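Local coordinates for nisin biosynthesis protein NisC (Lactococcus lactis subsp. lactis, PDB 2G0D) that catalyses cyclisation of the nisin precursor, adding cysteine thiols to dehydrated residues to form the thioether rings of this lantibiotic, at residues Y195-G203 with K253-L261. Residues are numbered along the deposited sequence; the frame is centred on the assembly and turned at random.
Sequences YPLGCLNMG and KDGLVADEL
Leu200 and Leu256 form the hydrogen-bonded pair of a very short antiparallel ladder, Leu200 N reaching Leu256 O at 2.7 Å and Leu256 N returning to Leu200 O, while Asn201 and Gly255 make the adjoining non-hydrogen-bonded pair. This two-stranded ladder joins two loops of the mainly helical alpha-toroid, one before helix 208-221 and one after helix 226-242. Beyond it, Met202 N still bonds to Asp254 O, though less straight (148° at the hydrogen). The two leucines lie on one face of the ladder. A chi1 of -178° swings the Leu200 side chain away from its own N, and CD2 comes 4.0 Å from Leu261 CD2, the two side chains crossing nearly at right angles where Phe242 of helix 226-242 also touches Leu261. Met202 bends across Leu256, its CG 3.9 Å from Leu256 CG and its sulfur beside CD1. On the other face, Gly255 carries no side chain, and the Tyr195 ring and Cys199 SG close in there; the sulfur sits 3.5 Å above the plane of the Tyr195 ring, over its centre. Tyr195 OH approaches Asp254 CB and shares a 2.7 Å hydrogen bond with a water, to which Gly255 N gives a weak bond. Asn201 ND2 is hydrogen-bonded to Tyr279 OH, in the residue after zinc ligand Cys278. Val257, at the N-cap position of helix 258-263, packs its CG2 3.4 Å from Gly198 O. There Glu260 splits its carboxylate: OE1 accepts from Val257 N through its anti lone pair, while OE2 accepts from Ile267 N and Arg268 N and forms a salt bridge with Lys253 NZ, itself also bonded to Arg268 O, at 2.8 Å.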
ATOM      1  N   TYR A 195      -8.792   6.351 -21.116  1.00 42.32           N
ATOM      2  CA  TYR A 195      -9.020   7.723 -20.659  1.00 41.60           C
ATOM      3  C   TYR A 195      -8.520   8.778 -21.664  1.00 41.54           C
ATOM      4  O   TYR A 195      -7.600   9.538 -21.354  1.00 41.69           O
ATOM      5  CB  TYR A 195      -8.397   7.945 -19.264  1.00 40.97           C
ATOM      6  CG  TYR A 195      -8.966   7.047 -18.177  1.00 40.36           C
ATOM      7  CD1 TYR A 195     -10.297   7.182 -17.768  1.00 39.23           C
ATOM      8  CD2 TYR A 195      -8.178   6.064 -17.557  1.00 40.01           C
ATOM      9  CE1 TYR A 195     -10.839   6.372 -16.784  1.00 38.85           C
ATOM     10  CE2 TYR A 195      -8.717   5.236 -16.549  1.00 38.94           C
ATOM     11  CZ  TYR A 195     -10.054   5.403 -16.182  1.00 39.36           C
ATOM     12  OH  TYR A 195     -10.637   4.623 -15.217  1.00 38.83           O
ATOM     13  N   PRO A 196      -9.150   8.857 -22.857  1.00 41.21           N
ATOM     14  CA  PRO A 196      -8.663   9.769 -23.912  1.00 41.04           C
ATOM     15  C   PRO A 196      -8.816  11.260 -23.576  1.00 40.65           C
ATOM     16  O   PRO A 196      -8.203  12.103 -24.232  1.00 41.06           O
ATOM     17  CB  PRO A 196      -9.512   9.391 -25.129  1.00 40.90           C
ATOM     18  CG  PRO A 196     -10.758   8.818 -24.558  1.00 41.27           C
ATOM     19  CD  PRO A 196     -10.357   8.127 -23.279  1.00 41.41           C
ATOM     20  N   LEU A 197      -9.636  11.570 -22.573  1.00 40.07           N
ATOM     21  CA  LEU A 197      -9.760  12.924 -22.040  1.00 39.26           C
ATOM     22  C   LEU A 197      -9.221  12.992 -20.610  1.00 39.17           C
ATOM     23  O   LEU A 197      -9.502  13.938 -19.864  1.00 39.02           O
ATOM     24  CB  LEU A 197     -11.217  13.400 -22.101  1.00 39.11           C
ATOM     25  CG  LEU A 197     -11.884  13.543 -23.486  1.00 39.31           C
ATOM     26  CD1 LEU A 197     -13.329  13.967 -23.334  1.00 39.14           C
ATOM     27  CD2 LEU A 197     -11.147  14.525 -24.389  1.00 37.03           C
ATOM     28  N   GLY A 198      -8.439  11.984 -20.232  1.00 39.00           N
ATOM     29  CA  GLY A 198      -7.851  11.915 -18.897  1.00 38.55           C
ATOM     30  C   GLY A 198      -8.838  11.464 -17.829  1.00 38.59           C
ATOM     31  O   GLY A 198      -9.978  11.092 -18.136  1.00 38.83           O
ATOM     32  N   CYS A 199      -8.383  11.471 -16.572  1.00 38.15           N
ATOM     33  CA  CYS A 199      -9.236  11.219 -15.418  1.00 37.06           C
ATOM     34  C   CYS A 199      -8.568  11.601 -14.095  1.00 36.39           C
ATOM     35  O   CYS A 199      -7.343  11.765 -14.014  1.00 35.91           O
ATOM     36  CB  CYS A 199      -9.683   9.745 -15.364  1.00 37.39           C
ATOM     37  SG  CYS A 199      -8.407   8.588 -14.821  1.00 38.43           S
ATOM     38  N   LEU A 200      -9.406  11.753 -13.075  1.00 35.50           N
ATOM     39  CA  LEU A 200      -8.995  11.690 -11.682  1.00 35.58           C
ATOM     40  C   LEU A 200      -9.002  10.226 -11.236  1.00 35.03           C
ATOM     41  O   LEU A 200     -10.070   9.588 -11.196  1.00 34.93           O
ATOM     42  CB  LEU A 200      -9.970  12.489 -10.814  1.00 35.56           C
ATOM     43  CG  LEU A 200      -9.714  12.604  -9.311  1.00 36.75           C
ATOM     44  CD1 LEU A 200      -8.376  13.331  -9.036  1.00 36.06           C
ATOM     45  CD2 LEU A 200     -10.892  13.324  -8.624  1.00 36.28           C
ATOM     46  N   ASN A 201      -7.819   9.698 -10.917  1.00 34.46           N
ATOM     47  CA  ASN A 201      -7.676   8.307 -10.447  1.00 33.65           C
ATOM     48  C   ASN A 201      -8.257   8.148  -9.037  1.00 33.00           C
ATOM     49  O   ASN A 201      -8.001   8.969  -8.148  1.00 31.81           O
ATOM     50  CB  ASN A 201      -6.210   7.850 -10.525  1.00 33.68           C
ATOM     51  CG  ASN A 201      -6.042   6.369 -10.241  1.00 33.08           C
ATOM     52  OD1 ASN A 201      -6.374   5.894  -9.150  1.00 30.72           O
ATOM     53  ND2 ASN A 201      -5.507   5.633 -11.210  1.00 31.11           N
ATOM     54  N   MET A 202      -9.071   7.105  -8.866  1.00 32.92           N
ATOM     55  CA  MET A 202      -9.902   6.930  -7.667  1.00 32.35           C
ATOM     56  C   MET A 202      -9.575   5.648  -6.895  1.00 32.01           C
ATOM     57  O   MET A 202     -10.322   5.215  -6.011  1.00 31.64           O
ATOM     58  CB  MET A 202     -11.384   6.983  -8.071  1.00 33.34           C
ATOM     59  CG  MET A 202     -11.874   8.394  -8.559  1.00 33.07           C
ATOM     60  SD  MET A 202     -12.059   9.545  -7.177  1.00 34.76           S
ATOM     61  CE  MET A 202     -10.542  10.384  -7.337  1.00 39.00           C
ATOM     62  N   GLY A 203      -8.444   5.053  -7.240  1.00 31.84           N
ATOM     63  CA  GLY A 203      -7.949   3.851  -6.570  1.00 31.48           C
ATOM     64  C   GLY A 203      -7.122   4.209  -5.355  1.00 31.04           C
ATOM     65  O   GLY A 203      -6.651   5.335  -5.222  1.00 30.69           O
ATOM     66  N   LYS A 253     -16.224   3.976  -9.749  1.00 32.24           N
ATOM     67  CA  LYS A 253     -15.388   3.783 -10.933  1.00 32.77           C
ATOM     68  C   LYS A 253     -13.927   4.050 -10.573  1.00 32.84           C
ATOM     69  O   LYS A 253     -13.631   4.772  -9.609  1.00 32.92           O
ATOM     70  CB  LYS A 253     -15.810   4.734 -12.050  1.00 33.11           C
ATOM     71  CG  LYS A 253     -17.255   4.592 -12.499  1.00 34.71           C
ATOM     72  CD  LYS A 253     -17.692   5.810 -13.300  1.00 37.95           C
ATOM     73  CE  LYS A 253     -16.949   5.951 -14.610  1.00 39.42           C
ATOM     74  NZ  LYS A 253     -17.155   7.324 -15.156  1.00 39.81           N
ATOM     75  N   ASP A 254     -13.020   3.473 -11.361  1.00 33.12           N
ATOM     76  CA  ASP A 254     -11.576   3.616 -11.149  1.00 33.10           C
ATOM     77  C   ASP A 254     -11.127   5.052 -11.383  1.00 33.07           C
ATOM     78  O   ASP A 254     -10.137   5.499 -10.808  1.00 33.10           O
ATOM     79  CB  ASP A 254     -10.795   2.726 -12.122  1.00 32.72           C
ATOM     80  CG  ASP A 254     -10.773   1.256 -11.729  1.00 33.10           C
ATOM     81  OD1 ASP A 254     -11.446   0.845 -10.753  1.00 33.07           O
ATOM     82  OD2 ASP A 254     -10.071   0.503 -12.441  1.00 31.68           O
ATOM     83  N   GLY A 255     -11.840   5.754 -12.257  1.00 33.75           N
ATOM     84  CA  GLY A 255     -11.459   7.106 -12.664  1.00 34.17           C
ATOM     85  C   GLY A 255     -12.681   7.964 -12.957  1.00 34.99           C
ATOM     86  O   GLY A 255     -13.718   7.441 -13.387  1.00 35.19           O
ATOM     87  N   LEU A 256     -12.551   9.274 -12.708  1.00 35.15           N
ATOM     88  CA  LEU A 256     -13.601  10.265 -12.991  1.00 35.47           C
ATOM     89  C   LEU A 256     -13.074  11.274 -13.991  1.00 35.51           C
ATOM     90  O   LEU A 256     -11.982  11.804 -13.824  1.00 35.35           O
ATOM     91  CB  LEU A 256     -14.063  10.997 -11.722  1.00 34.83           C
ATOM     92  CG  LEU A 256     -14.686  10.161 -10.604  1.00 35.48           C
ATOM     93  CD1 LEU A 256     -14.953  11.025  -9.398  1.00 34.39           C
ATOM     94  CD2 LEU A 256     -15.953   9.418 -11.022  1.00 36.53           C
ATOM     95  N   VAL A 257     -13.858  11.528 -15.032  1.00 36.04           N
ATOM     96  CA  VAL A 257     -13.413  12.343 -16.167  1.00 36.51           C
ATOM     97  C   VAL A 257     -13.877  13.792 -15.982  1.00 36.71           C
ATOM     98  O   VAL A 257     -14.866  14.044 -15.287  1.00 36.15           O
ATOM     99  CB  VAL A 257     -13.889  11.728 -17.501  1.00 36.85           C
ATOM    100  CG1 VAL A 257     -13.601  12.631 -18.677  1.00 36.83           C
ATOM    101  CG2 VAL A 257     -13.245  10.344 -17.723  1.00 36.51           C
ATOM    102  N   ALA A 258     -13.139  14.726 -16.593  1.00 37.27           N
ATOM    103  CA  ALA A 258     -13.307  16.167 -16.390  1.00 37.87           C
ATOM    104  C   ALA A 258     -14.761  16.617 -16.370  1.00 38.27           C
ATOM    105  O   ALA A 258     -15.169  17.344 -15.462  1.00 38.56           O
ATOM    106  CB  ALA A 258     -12.517  16.954 -17.445  1.00 38.04           C
ATOM    107  N   ASP A 259     -15.532  16.175 -17.364  1.00 38.36           N
ATOM    108  CA  ASP A 259     -16.942  16.566 -17.488  1.00 38.96           C
ATOM    109  C   ASP A 259     -17.811  16.067 -16.327  1.00 38.85           C
ATOM    110  O   ASP A 259     -18.645  16.817 -15.806  1.00 38.82           O
ATOM    111  CB  ASP A 259     -17.530  16.158 -18.857  1.00 38.92           C
ATOM    112  CG  ASP A 259     -17.410  14.655 -19.148  1.00 40.36           C
ATOM    113  OD1 ASP A 259     -16.626  13.951 -18.475  1.00 41.28           O
ATOM    114  OD2 ASP A 259     -18.111  14.176 -20.073  1.00 41.48           O
ATOM    115  N   GLU A 260     -17.600  14.809 -15.926  1.00 38.61           N
ATOM    116  CA  GLU A 260     -18.287  14.227 -14.780  1.00 38.37           C
ATOM    117  C   GLU A 260     -18.008  15.032 -13.511  1.00 38.75           C
ATOM    118  O   GLU A 260     -18.922  15.289 -12.716  1.00 38.40           O
ATOM    119  CB  GLU A 260     -17.870  12.768 -14.585  1.00 38.13           C
ATOM    120  CG  GLU A 260     -18.157  11.881 -15.789  1.00 37.82           C
ATOM    121  CD  GLU A 260     -17.822  10.430 -15.535  1.00 37.10           C
ATOM    122  OE1 GLU A 260     -16.647  10.137 -15.240  1.00 34.79           O
ATOM    123  OE2 GLU A 260     -18.741   9.581 -15.636  1.00 37.54           O
ATOM    124  N   LEU A 261     -16.744  15.420 -13.331  1.00 39.25           N
ATOM    125  CA  LEU A 261     -16.333  16.272 -12.219  1.00 40.41           C
ATOM    126  C   LEU A 261     -17.018  17.645 -12.287  1.00 41.63           C
ATOM    127  O   LEU A 261     -17.514  18.148 -11.273  1.00 41.89           O
ATOM    128  CB  LEU A 261     -14.802  16.425 -12.194  1.00 40.23           C
ATOM    129  CG  LEU A 261     -13.984  15.159 -11.889  1.00 39.05           C
ATOM    130  CD1 LEU A 261     -12.515  15.309 -12.247  1.00 37.16           C
ATOM    131  CD2 LEU A 261     -14.129  14.808 -10.432  1.00 39.86           C
TER
HETATM  132  O   HOH W   1     -13.175   4.042 -14.720  1.00 41.99           O